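Local coordinates for protein ATP synthase epsilon chain (Caldalkalibacillus thermarum TA2.A1, PDB 5IK2) that probably helps couple proton flow to ATP synthesis as the epsilon subunit of the rotary F-type ATP synthase, and can itself bind ATP, at residues R13-G18 with D80-P85; L32-G37 with L68-D73; R99-L104 with R119-A124. The protein carries 2 engineered substitutions. One frame throughout, in Å; residues are numbered along the deposited sequence.

Contact 1 (R13-G18 with D80-P85)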
ATOM      1  N   ARG H  13     -33.900 -37.985  20.959  1.00 30.76           N
ATOM      2  CA  ARG H  13     -32.976 -39.129  20.849  1.00 31.44           C
ATOM      3  C   ARG H  13     -33.514 -40.422  21.470  1.00 31.96           C
ATOM      4  O   ARG H  13     -34.493 -40.405  22.219  1.00 31.78           O
ATOM      5  CB  ARG H  13     -31.635 -38.783  21.511  1.00 31.49           C
ATOM      6  CG  ARG H  13     -31.702 -38.696  23.031  1.00 31.61           C
ATOM      7  CD  ARG H  13     -30.596 -37.832  23.616  1.00 31.90           C
ATOM      8  NE  ARG H  13     -30.733 -37.716  25.069  1.00 32.06           N
ATOM      9  CZ  ARG H  13     -30.371 -38.643  25.960  1.00 32.24           C
ATOM     10  NH1 ARG H  13     -29.824 -39.799  25.578  1.00 32.61           N
ATOM     11  NH2 ARG H  13     -30.559 -38.409  27.257  1.00 32.17           N
ATOM     12  N   LYS H  14     -32.847 -41.531  21.149  1.00 32.60           N
ATOM     13  CA  LYS H  14     -33.072 -42.818  21.809  1.00 33.12           C
ATOM     14  C   LYS H  14     -32.121 -42.935  22.997  1.00 32.78           C
ATOM     15  O   LYS H  14     -30.919 -42.715  22.852  1.00 32.28           O
ATOM     16  CB  LYS H  14     -32.838 -43.978  20.842  1.00 34.05           C
ATOM     17  CG  LYS H  14     -33.793 -43.994  19.659  1.00 35.20           C
ATOM     18  CD  LYS H  14     -33.772 -45.337  18.950  1.00 36.20           C
ATOM     19  CE  LYS H  14     -34.766 -45.380  17.800  1.00 36.99           C
ATOM     20  NZ  LYS H  14     -34.824 -46.732  17.177  1.00 37.50           N
ATOM     21  N   VAL H  15     -32.669 -43.293  24.159  1.00 32.63           N
ATOM     22  CA  VAL H  15     -31.933 -43.299  25.429  1.00 32.66           C
ATOM     23  C   VAL H  15     -31.494 -44.707  25.832  1.00 33.07           C
ATOM     24  O   VAL H  15     -30.347 -44.903  26.232  1.00 32.74           O
ATOM     25  CB  VAL H  15     -32.785 -42.675  26.561  1.00 32.35           C
ATOM     26  CG1 VAL H  15     -32.000 -42.614  27.871  1.00 32.15           C
ATOM     27  CG2 VAL H  15     -33.266 -41.287  26.149  1.00 32.28           C
ATOM     28  N   PHE H  16     -32.415 -45.668  25.752  1.00 34.11           N
ATOM     29  CA  PHE H  16     -32.124 -47.073  26.054  1.00 35.05           C
ATOM     30  C   PHE H  16     -32.557 -47.968  24.897  1.00 36.06           C
ATOM     31  O   PHE H  16     -33.594 -47.732  24.274  1.00 35.69           O
ATOM     32  CB  PHE H  16     -32.837 -47.509  27.339  1.00 35.22           C
ATOM     33  CG  PHE H  16     -32.433 -48.875  27.827  1.00 35.06           C
ATOM     34  CD1 PHE H  16     -31.341 -49.030  28.676  1.00 35.01           C
ATOM     35  CD2 PHE H  16     -33.140 -50.011  27.433  1.00 34.83           C
ATOM     36  CE1 PHE H  16     -30.962 -50.289  29.125  1.00 34.84           C
ATOM     37  CE2 PHE H  16     -32.764 -51.271  27.877  1.00 34.78           C
ATOM     38  CZ  PHE H  16     -31.675 -51.409  28.726  1.00 34.79           C
ATOM     39  N   GLN H  17     -31.746 -48.989  24.621  1.00 37.63           N
ATOM     40  CA  GLN H  17     -32.052 -50.017  23.626  1.00 38.65           C
ATOM     41  C   GLN H  17     -31.460 -51.348  24.091  1.00 39.24           C
ATOM     42  O   GLN H  17     -30.286 -51.406  24.463  1.00 39.94           O
ATOM     43  CB  GLN H  17     -31.467 -49.642  22.262  1.00 39.40           C
ATOM     44  CG  GLN H  17     -32.220 -48.545  21.530  1.00 40.04           C
ATOM     45  CD  GLN H  17     -31.683 -48.310  20.127  1.00 40.89           C
ATOM     46  OE1 GLN H  17     -30.477 -48.135  19.940  1.00 41.46           O
ATOM     47  NE2 GLN H  17     -32.571 -48.301  19.133  1.00 41.11           N
ATOM     48  N   GLY H  18     -32.269 -52.405  24.072  1.00 39.57           N
ATOM     49  CA  GLY H  18     -31.814 -53.739  24.476  1.00 39.69           C
ATOM     50  C   GLY H  18     -32.945 -54.685  24.827  1.00 39.51           C
ATOM     51  O   GLY H  18     -34.103 -54.276  24.920  1.00 39.79           O
ATOM     52  N   ASP H  80     -40.935 -36.962  27.904  1.00 26.89           N
ATOM     53  CA  ASP H  80     -40.365 -35.617  27.722  1.00 27.06           C
ATOM     54  C   ASP H  80     -38.856 -35.644  27.927  1.00 27.37           C
ATOM     55  O   ASP H  80     -38.100 -35.130  27.102  1.00 27.73           O
ATOM     56  CB  ASP H  80     -40.972 -34.608  28.710  1.00 26.93           C
ATOM     57  CG  ASP H  80     -42.456 -34.355  28.479  1.00 26.80           C
ATOM     58  OD1 ASP H  80     -43.013 -34.791  27.449  1.00 27.17           O
ATOM     59  OD2 ASP H  80     -43.071 -33.701  29.346  1.00 26.53           O
ATOM     60  N   THR H  81     -38.436 -36.241  29.040  1.00 27.51           N
ATOM     61  CA  THR H  81     -37.024 -36.419  29.355  1.00 27.66           C
ATOM     62  C   THR H  81     -36.761 -37.839  29.851  1.00 27.88           C
ATOM     63  O   THR H  81     -37.590 -38.429  30.547  1.00 27.44           O
ATOM     64  CB  THR H  81     -36.556 -35.415  30.423  1.00 27.63           C
ATOM     65  OG1 THR H  81     -37.399 -35.510  31.576  1.00 27.69           O
ATOM     66  CG2 THR H  81     -36.608 -33.998  29.884  1.00 27.64           C
ATOM     67  N   ALA H  82     -35.603 -38.375  29.469  1.00 28.56           N
ATOM     68  CA  ALA H  82     -35.134 -39.684  29.922  1.00 28.94           C
ATOM     69  C   ALA H  82     -33.606 -39.666  29.973  1.00 29.34           C
ATOM     70  O   ALA H  82     -32.963 -39.352  28.970  1.00 29.73           O
ATOM     71  CB  ALA H  82     -35.633 -40.778  28.992  1.00 28.86           C
ATOM     72  N   GLU H  83     -33.033 -39.973  31.137  1.00 29.75           N
ATOM     73  CA  GLU H  83     -31.577 -39.985  31.304  1.00 30.09           C
ATOM     74  C   GLU H  83     -31.097 -41.190  32.104  1.00 30.48           C
ATOM     75  O   GLU H  83     -31.694 -41.547  33.121  1.00 30.62           O
ATOM     76  CB  GLU H  83     -31.091 -38.711  32.006  1.00 30.14           C
ATOM     77  CG  GLU H  83     -31.360 -37.408  31.257  1.00 30.16           C
ATOM     78  CD  GLU H  83     -32.619 -36.672  31.694  1.00 30.25           C
ATOM     79  OE1 GLU H  83     -33.233 -37.032  32.721  1.00 30.25           O
ATOM     80  OE2 GLU H  83     -32.992 -35.702  31.001  1.00 30.38           O
ATOM     81  N   LEU H  84     -30.004 -41.795  31.637  1.00 30.74           N
ATOM     82  CA  LEU H  84     -29.236 -42.773  32.412  1.00 31.08           C
ATOM     83  C   LEU H  84     -28.446 -42.011  33.489  1.00 31.60           C
ATOM     84  O   LEU H  84     -28.272 -40.796  33.366  1.00 31.84           O
ATOM     85  CB  LEU H  84     -28.268 -43.531  31.496  1.00 31.14           C
ATOM     86  CG  LEU H  84     -28.872 -44.349  30.348  1.00 31.03           C
ATOM     87  CD1 LEU H  84     -27.830 -44.605  29.269  1.00 30.99           C
ATOM     88  CD2 LEU H  84     -29.451 -45.658  30.860  1.00 31.11           C
ATOM     89  N   PRO H  85     -27.956 -42.709  34.541  1.00 32.22           N
ATOM     90  CA  PRO H  85     -27.248 -42.019  35.637  1.00 32.73           C
ATOM     91  C   PRO H  85     -26.072 -41.136  35.200  1.00 33.48           C
ATOM     92  O   PRO H  85     -25.937 -40.011  35.686  1.00 33.00           O
ATOM     93  CB  PRO H  85     -26.745 -43.178  36.509  1.00 32.63           C
ATOM     94  CG  PRO H  85     -27.690 -44.293  36.234  1.00 32.30           C
ATOM     95  CD  PRO H  85     -27.997 -44.167  34.772  1.00 32.25           C
TER
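With CG1 anti to its backbone N (chi1 -177°), V15 presents both methyls to strand 81-83, and R13, extended from CG to NE, brings its guanidinium to the same spot. The closest apolar touch is V15 CG2 to A82 CB at 3.7 Å, and both methyls of V15 also lean on the A82 carbonyl, CG2 lying 3.4 Å from A82 O. That same CG2 sits under one face of the R13 guanidinium, off toward its rim, while R13 NH2 stands 3.1 Å from A82 O at an angle too poor for a hydrogen bond; its charge partner is E87, in a long, weak ion pair. L84 completes the patch. Its chi1 of -61° sets CG anti to the carbonyl carbon, and the branched end comes up to V15, L84 CG facing V15 CG1 at 4.4 Å, while CD2 meets the edge of the F16 ring. V15 and F16 both face I8 in a classic beta bulge. E83 starts off away from this patch and salt-bridges R127; T81, E83 and R127 belong to the ATP site, empty in this chain. The chemistry is thus divided: mainly apolar contact joins the two segments, whereas the carboxylate of E83 ties the sandwich to helix 114-133.

Contact 2 (L32-G37 with L68-D73)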
ATOM      1  N   LEU H  32     -46.222 -51.357  37.126  1.00 41.22           N
ATOM      2  CA  LEU H  32     -46.235 -52.403  36.095  1.00 41.42           C
ATOM      3  C   LEU H  32     -44.934 -53.197  36.140  1.00 41.04           C
ATOM      4  O   LEU H  32     -43.874 -52.641  36.428  1.00 40.41           O
ATOM      5  CB  LEU H  32     -46.408 -51.810  34.686  1.00 42.15           C
ATOM      6  CG  LEU H  32     -47.814 -51.464  34.179  1.00 42.52           C
ATOM      7  CD1 LEU H  32     -48.665 -52.717  34.007  1.00 42.69           C
ATOM      8  CD2 LEU H  32     -48.499 -50.460  35.094  1.00 42.92           C
ATOM      9  N   GLY H  33     -45.034 -54.495  35.852  1.00 41.08           N
ATOM     10  CA  GLY H  33     -43.878 -55.377  35.681  1.00 40.71           C
ATOM     11  C   GLY H  33     -43.987 -56.072  34.338  1.00 40.41           C
ATOM     12  O   GLY H  33     -44.443 -57.213  34.259  1.00 40.47           O
ATOM     13  N   VAL H  34     -43.564 -55.374  33.285  1.00 40.23           N
ATOM     14  CA  VAL H  34     -43.754 -55.832  31.905  1.00 40.30           C
ATOM     15  C   VAL H  34     -42.681 -56.843  31.495  1.00 40.50           C
ATOM     16  O   VAL H  34     -41.498 -56.508  31.430  1.00 40.52           O
ATOM     17  CB  VAL H  34     -43.757 -54.647  30.910  1.00 40.15           C
ATOM     18  CG1 VAL H  34     -43.941 -55.133  29.473  1.00 40.03           C
ATOM     19  CG2 VAL H  34     -44.846 -53.649  31.288  1.00 40.40           C
ATOM     20  N   MET H  35     -43.116 -58.073  31.221  1.00 40.96           N
ATOM     21  CA  MET H  35     -42.264 -59.142  30.696  1.00 41.15           C
ATOM     22  C   MET H  35     -42.755 -59.522  29.295  1.00 41.09           C
ATOM     23  O   MET H  35     -43.706 -58.921  28.783  1.00 41.04           O
ATOM     24  CB  MET H  35     -42.302 -60.348  31.644  1.00 41.34           C
ATOM     25  CG  MET H  35     -41.735 -60.054  33.026  1.00 41.83           C
ATOM     26  SD  MET H  35     -41.746 -61.457  34.162  1.00 42.30           S
ATOM     27  CE  MET H  35     -40.621 -62.588  33.342  1.00 42.44           C
ATOM     28  N   ALA H  36     -42.094 -60.497  28.672  1.00 41.14           N
ATOM     29  CA  ALA H  36     -42.475 -60.973  27.336  1.00 41.10           C
ATOM     30  C   ALA H  36     -43.867 -61.609  27.330  1.00 41.14           C
ATOM     31  O   ALA H  36     -44.274 -62.245  28.306  1.00 40.88           O
ATOM     32  CB  ALA H  36     -41.443 -61.962  26.812  1.00 41.00           C
ATOM     33  N   GLY H  37     -44.588 -61.423  26.225  1.00 40.95           N
ATOM     34  CA  GLY H  37     -45.943 -61.952  26.071  1.00 41.05           C
ATOM     35  C   GLY H  37     -47.006 -61.249  26.901  1.00 40.96           C
ATOM     36  O   GLY H  37     -47.995 -61.871  27.293  1.00 41.21           O
ATOM     37  N   LEU H  68     -46.250 -45.442  28.702  1.00 31.15           N
ATOM     38  CA  LEU H  68     -45.823 -46.788  28.318  1.00 31.89           C
ATOM     39  C   LEU H  68     -46.696 -47.296  27.177  1.00 32.31           C
ATOM     40  O   LEU H  68     -47.891 -47.017  27.149  1.00 32.27           O
ATOM     41  CB  LEU H  68     -45.951 -47.723  29.524  1.00 32.30           C
ATOM     42  CG  LEU H  68     -45.535 -49.189  29.390  1.00 32.69           C
ATOM     43  CD1 LEU H  68     -44.048 -49.318  29.097  1.00 32.93           C
ATOM     44  CD2 LEU H  68     -45.891 -49.931  30.666  1.00 32.89           C
ATOM     45  N   GLU H  69     -46.094 -48.025  26.238  1.00 33.21           N
ATOM     46  CA  GLU H  69     -46.836 -48.723  25.180  1.00 33.88           C
ATOM     47  C   GLU H  69     -46.304 -50.149  25.033  1.00 34.85           C
ATOM     48  O   GLU H  69     -45.203 -50.363  24.518  1.00 34.62           O
ATOM     49  CB  GLU H  69     -46.739 -47.983  23.843  1.00 33.65           C
ATOM     50  CG  GLU H  69     -47.715 -48.509  22.784  1.00 33.40           C
ATOM     51  CD  GLU H  69     -47.111 -48.716  21.402  1.00 32.96           C
ATOM     52  OE1 GLU H  69     -45.872 -48.720  21.252  1.00 33.01           O
ATOM     53  OE2 GLU H  69     -47.894 -48.894  20.448  1.00 32.57           O
ATOM     54  N   VAL H  70     -47.100 -51.116  25.484  1.00 36.59           N
ATOM     55  CA  VAL H  70     -46.712 -52.523  25.494  1.00 38.00           C
ATOM     56  C   VAL H  70     -47.316 -53.262  24.303  1.00 39.76           C
ATOM     57  O   VAL H  70     -48.474 -53.045  23.951  1.00 39.14           O
ATOM     58  CB  VAL H  70     -47.181 -53.222  26.791  1.00 38.04           C
ATOM     59  CG1 VAL H  70     -46.620 -54.641  26.871  1.00 38.13           C
ATOM     60  CG2 VAL H  70     -46.781 -52.406  28.016  1.00 38.09           C
ATOM     61  N   ARG H  71     -46.501 -54.102  23.671  1.00 42.53           N
ATOM     62  CA  ARG H  71     -46.968 -55.178  22.796  1.00 44.96           C
ATOM     63  C   ARG H  71     -46.311 -56.478  23.285  1.00 46.51           C
ATOM     64  O   ARG H  71     -45.345 -56.424  24.057  1.00 46.93           O
ATOM     65  CB  ARG H  71     -46.592 -54.903  21.333  1.00 45.98           C
ATOM     66  CG  ARG H  71     -47.577 -54.030  20.561  1.00 47.18           C
ATOM     67  CD  ARG H  71     -47.299 -52.543  20.729  1.00 48.36           C
ATOM     68  NE  ARG H  71     -46.041 -52.135  20.095  1.00 49.54           N
ATOM     69  CZ  ARG H  71     -45.872 -51.856  18.799  1.00 50.24           C
ATOM     70  NH1 ARG H  71     -46.881 -51.932  17.928  1.00 50.63           N
ATOM     71  NH2 ARG H  71     -44.666 -51.496  18.363  1.00 50.41           N
ATOM     72  N   PRO H  72     -46.826 -57.649  22.855  1.00 48.18           N
ATOM     73  CA  PRO H  72     -46.114 -58.903  23.166  1.00 48.33           C
ATOM     74  C   PRO H  72     -44.706 -58.970  22.546  1.00 48.26           C
ATOM     75  O   PRO H  72     -43.805 -59.587  23.125  1.00 48.23           O
ATOM     76  CB  PRO H  72     -47.028 -59.992  22.579  1.00 48.38           C
ATOM     77  CG  PRO H  72     -47.902 -59.291  21.595  1.00 48.33           C
ATOM     78  CD  PRO H  72     -48.087 -57.904  22.130  1.00 48.37           C
ATOM     79  N   ASP H  73     -44.539 -58.326  21.391  1.00 48.12           N
ATOM     80  CA  ASP H  73     -43.267 -58.261  20.671  1.00 47.66           C
ATOM     81  C   ASP H  73     -42.323 -57.166  21.196  1.00 45.40           C
ATOM     82  O   ASP H  73     -41.122 -57.400  21.327  1.00 45.68           O
ATOM     83  CB  ASP H  73     -43.556 -58.022  19.181  1.00 49.12           C
ATOM     84  CG  ASP H  73     -42.324 -58.161  18.306  1.00 50.58           C
ATOM     85  OD1 ASP H  73     -41.589 -59.163  18.449  1.00 51.51           O
ATOM     86  OD2 ASP H  73     -42.103 -57.269  17.457  1.00 51.71           O
TER
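V34 and V70 meet tip to tip across the beta-sandwich of the epsilon chain, a worked example of how two strands can be joined face to face by their side chains. Strand 31-34 pairs with strand 19-26, and strand 66-70 lies between 41-44 and 74-79; the short segments run 40° apart, with 10.3 Å between their axes, a spacing filled by side chains from both. Each strand offers bumps to the hollows of the other. The CG2 methyl of V34 drops into the notch between L68 and V70, 3.9 Å from L68 CD2 and 4.0 Å from V70 CG2. Its other methyl, CG1, rests on the fork of V70. The reverse fit is made by L68, whose chi1 of -179° holds CG anti to the backbone N and sends CD2 into the dip between L32 and V34; there it slides past V34 in the opposite direction and comes within 4.3 Å of L32 CG. V75 of strand 74-79 touches both V34 and L68, while L41 packs on L32 from strand 41-44. An alanine in place of V34 would lack both branches, which would probably open a gap above V70 and deprive L68 CD2 of its nearest neighbour across the contact. Toward the ends of the segments the valines give way to a smoother fit, with the ring of P72 set beside G37, whose positive phi of 72° favours glycine. The backbones draw nearest here, and P72 CB lies 4.1 Å from G37 CA.

Contact 3 (R99-L104 with R119-A124)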
ATOM      1  N   ARG H  99     -35.155 -24.530  43.860  1.00 37.01           N
ATOM      2  CA  ARG H  99     -36.004 -23.514  43.237  1.00 37.46           C
ATOM      3  C   ARG H  99     -37.487 -23.857  43.403  1.00 37.65           C
ATOM      4  O   ARG H  99     -38.242 -23.095  44.010  1.00 37.62           O
ATOM      5  CB  ARG H  99     -35.660 -23.378  41.745  1.00 37.61           C
ATOM      6  CG  ARG H  99     -36.493 -22.367  40.958  1.00 37.85           C
ATOM      7  CD  ARG H  99     -36.447 -22.649  39.462  1.00 38.03           C
ATOM      8  NE  ARG H  99     -37.426 -21.854  38.721  1.00 38.17           N
ATOM      9  CZ  ARG H  99     -37.667 -21.956  37.412  1.00 38.25           C
ATOM     10  NH1 ARG H  99     -37.002 -22.827  36.653  1.00 38.17           N
ATOM     11  NH2 ARG H  99     -38.588 -21.175  36.852  1.00 38.38           N
ATOM     12  N   HIS H 100     -37.885 -25.010  42.871  1.00 37.72           N
ATOM     13  CA  HIS H 100     -39.301 -25.378  42.779  1.00 38.05           C
ATOM     14  C   HIS H 100     -39.948 -25.743  44.119  1.00 38.80           C
ATOM     15  O   HIS H 100     -41.127 -25.459  44.315  1.00 38.71           O
ATOM     16  CB  HIS H 100     -39.502 -26.509  41.761  1.00 37.59           C
ATOM     17  CG  HIS H 100     -39.159 -26.117  40.357  1.00 37.28           C
ATOM     18  ND1 HIS H 100     -39.702 -25.009  39.743  1.00 36.98           N
ATOM     19  CD2 HIS H 100     -38.332 -26.682  39.446  1.00 37.00           C
ATOM     20  CE1 HIS H 100     -39.221 -24.905  38.519  1.00 36.76           C
ATOM     21  NE2 HIS H 100     -38.388 -25.909  38.312  1.00 36.68           N
ATOM     22  N   GLU H 101     -39.191 -26.353  45.032  1.00 39.70           N
ATOM     23  CA  GLU H 101     -39.736 -26.746  46.341  1.00 40.48           C
ATOM     24  C   GLU H 101     -40.020 -25.545  47.256  1.00 41.29           C
ATOM     25  O   GLU H 101     -41.009 -25.556  47.992  1.00 41.74           O
ATOM     26  CB  GLU H 101     -38.831 -27.779  47.037  1.00 40.61           C
ATOM     27  CG  GLU H 101     -37.580 -27.229  47.719  1.00 40.86           C
ATOM     28  CD  GLU H 101     -36.603 -28.315  48.146  1.00 40.98           C
ATOM     29  OE1 GLU H 101     -35.443 -27.975  48.458  1.00 41.18           O
ATOM     30  OE2 GLU H 101     -36.986 -29.505  48.178  1.00 41.10           O
ATOM     31  N   THR H 102     -39.162 -24.523  47.208  1.00 41.94           N
ATOM     32  CA  THR H 102     -39.351 -23.304  48.012  1.00 42.80           C
ATOM     33  C   THR H 102     -40.498 -22.427  47.489  1.00 43.30           C
ATOM     34  O   THR H 102     -41.186 -21.778  48.279  1.00 43.38           O
ATOM     35  CB  THR H 102     -38.063 -22.458  48.101  1.00 42.84           C
ATOM     36  OG1 THR H 102     -37.611 -22.120  46.787  1.00 43.71           O
ATOM     37  CG2 THR H 102     -36.964 -23.219  48.844  1.00 42.87           C
ATOM     38  N   ILE H 103     -40.693 -22.410  46.168  1.00 43.87           N
ATOM     39  CA  ILE H 103     -41.854 -21.748  45.548  1.00 44.25           C
ATOM     40  C   ILE H 103     -43.149 -22.500  45.888  1.00 45.32           C
ATOM     41  O   ILE H 103     -44.159 -21.877  46.219  1.00 45.45           O
ATOM     42  CB  ILE H 103     -41.699 -21.624  44.007  1.00 43.51           C
ATOM     43  CG1 ILE H 103     -40.532 -20.691  43.658  1.00 43.55           C
ATOM     44  CG2 ILE H 103     -42.980 -21.095  43.359  1.00 43.39           C
ATOM     45  CD1 ILE H 103     -40.069 -20.778  42.216  1.00 43.54           C
ATOM     46  N   LEU H 104     -43.104 -23.832  45.806  1.00 46.54           N
ATOM     47  CA  LEU H 104     -44.276 -24.688  46.055  1.00 47.97           C
ATOM     48  C   LEU H 104     -44.810 -24.585  47.491  1.00 48.94           C
ATOM     49  O   LEU H 104     -46.017 -24.695  47.706  1.00 48.60           O
ATOM     50  CB  LEU H 104     -43.949 -26.153  45.733  1.00 48.40           C
ATOM     51  CG  LEU H 104     -45.131 -27.102  45.516  1.00 49.13           C
ATOM     52  CD1 LEU H 104     -45.749 -26.884  44.142  1.00 49.21           C
ATOM     53  CD2 LEU H 104     -44.693 -28.551  45.681  1.00 49.58           C
ATOM     54  N   ARG H 119     -44.514 -30.677  38.995  1.00 43.70           N
ATOM     55  CA  ARG H 119     -43.972 -31.592  37.980  1.00 43.17           C
ATOM     56  C   ARG H 119     -42.475 -31.365  37.741  1.00 41.91           C
ATOM     57  O   ARG H 119     -41.722 -32.327  37.574  1.00 41.60           O
ATOM     58  CB  ARG H 119     -44.754 -31.483  36.661  1.00 44.02           C
ATOM     59  CG  ARG H 119     -46.124 -32.145  36.718  1.00 45.04           C
ATOM     60  CD  ARG H 119     -46.859 -32.078  35.387  1.00 45.85           C
ATOM     61  NE  ARG H 119     -47.394 -30.742  35.111  1.00 46.84           N
ATOM     62  CZ  ARG H 119     -48.170 -30.421  34.071  1.00 47.66           C
ATOM     63  NH1 ARG H 119     -48.530 -31.334  33.166  1.00 47.77           N
ATOM     64  NH2 ARG H 119     -48.594 -29.166  33.933  1.00 47.76           N
ATOM     65  N   ALA H 120     -42.054 -30.098  37.733  1.00 40.91           N
ATOM     66  CA  ALA H 120     -40.631 -29.740  37.619  1.00 39.94           C
ATOM     67  C   ALA H 120     -39.813 -30.168  38.848  1.00 39.19           C
ATOM     68  O   ALA H 120     -38.644 -30.534  38.718  1.00 38.78           O
ATOM     69  CB  ALA H 120     -40.475 -28.246  37.373  1.00 39.55           C
ATOM     70  N   LEU H 121     -40.430 -30.109  40.030  1.00 38.55           N
ATOM     71  CA  LEU H 121     -39.822 -30.625  41.265  1.00 38.28           C
ATOM     72  C   LEU H 121     -39.651 -32.148  41.215  1.00 38.05           C
ATOM     73  O   LEU H 121     -38.610 -32.669  41.621  1.00 38.15           O
ATOM     74  CB  LEU H 121     -40.664 -30.230  42.489  1.00 38.15           C
ATOM     75  CG  LEU H 121     -40.243 -30.749  43.870  1.00 38.03           C
ATOM     76  CD1 LEU H 121     -38.810 -30.354  44.195  1.00 38.18           C
ATOM     77  CD2 LEU H 121     -41.199 -30.239  44.938  1.00 37.89           C
ATOM     78  N   GLU H 122     -40.677 -32.847  40.729  1.00 37.64           N
ATOM     79  CA  GLU H 122     -40.624 -34.305  40.554  1.00 37.55           C
ATOM     80  C   GLU H 122     -39.563 -34.742  39.540  1.00 37.51           C
ATOM     81  O   GLU H 122     -38.912 -35.771  39.731  1.00 37.27           O
ATOM     82  CB  GLU H 122     -41.996 -34.854  40.141  1.00 37.64           C
ATOM     83  CG  GLU H 122     -43.002 -34.894  41.280  1.00 37.95           C
ATOM     84  CD  GLU H 122     -44.420 -35.198  40.828  1.00 37.85           C
ATOM     85  OE1 GLU H 122     -44.623 -35.588  39.657  1.00 38.21           O
ATOM     86  OE2 GLU H 122     -45.340 -35.052  41.657  1.00 37.94           O
ATOM     87  N   ARG H 123     -39.405 -33.965  38.467  1.00 37.42           N
ATOM     88  CA  ARG H 123     -38.347 -34.191  37.474  1.00 37.54           C
ATOM     89  C   ARG H 123     -36.957 -34.084  38.102  1.00 37.32           C
ATOM     90  O   ARG H 123     -36.078 -34.894  37.806  1.00 37.14           O
ATOM     91  CB  ARG H 123     -38.471 -33.186  36.322  1.00 38.14           C
ATOM     92  CG  ARG H 123     -37.493 -33.395  35.175  1.00 38.83           C
ATOM     93  CD  ARG H 123     -37.589 -32.271  34.156  1.00 39.70           C
ATOM     94  NE  ARG H 123     -38.876 -32.260  33.458  1.00 40.69           N
ATOM     95  CZ  ARG H 123     -39.237 -31.366  32.533  1.00 41.60           C
ATOM     96  NH1 ARG H 123     -38.412 -30.382  32.170  1.00 41.98           N
ATOM     97  NH2 ARG H 123     -40.436 -31.457  31.961  1.00 41.92           N
ATOM     98  N   ALA H 124     -36.774 -33.083  38.962  1.00 37.18           N
ATOM     99  CA  ALA H 124     -35.492 -32.841  39.630  1.00 37.09           C
ATOM    100  C   ALA H 124     -35.134 -33.930  40.640  1.00 37.31           C
ATOM    101  O   ALA H 124     -33.998 -34.404  40.654  1.00 37.73           O
ATOM    102  CB  ALA H 124     -35.500 -31.480  40.311  1.00 37.26           C
TER
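L121, H100 and A120 carry the junction between helices 90-104 and 114-133, a helical hairpin predicted to be coiled-coil in character. The short segments run roughly antiparallel, 143° apart, with axes 8.9 Å from each other. L121 gives the largest single share of the buried surface. Its CG is anti to the backbone N (chi1 176°), which carries the two methyls along the flank of the other helix: CD1 lies 3.8 Å from E101 CB, and CD2 meets L104 CD2 at 4.0 Å, where the two leucine side chains cross at about a right angle. Nearer the backbone, L121 CB abuts H100 CB at 4.0 Å. H100 turns a face of its imidazole to A120, whose CB stands 3.5 Å from the ring centroid and 24° off the ring normal, a CH-pi contact. The opposite face of the ring carries CD of R99, so the imidazole is sandwiched between a methyl and an aliphatic carbon; H117 of the second helix meets it as well, ring to ring. Y114 and K118 add to the packing on L104, and K97 to that on L121. Of E101, the carbon stem does the touching. Neither R99 nor R123, both of the ATP site, reaches the other segment with its side chain. Methyls, side-chain stems and a ring face make the contact, so the pairing of these segments rests on shape and dispersion, with no polar bond between them to fix it.

In the fold
Three contacts of nearly equal buried surface serve different places in one chain. Contacts 1 and 2 both belong to the beta-sandwich, their centres 18 Å apart and without touching; contact 3 joins the two C-terminal helices at the surface, about 31 Å from contact 2 between centres. Contact 2, partly buried, is aliphatic and far from the ATP site. Contact 1, also partly buried, mixes aliphatic groups with a guanidinium and a carbonyl, and contact 3 adds an imidazole face. Contacts 1 and 3 meet where T81 packs on R123, so two residues of the ATP site, one on strand 81-83 and one on helix 114-133, touch where the sandwich meets the helices.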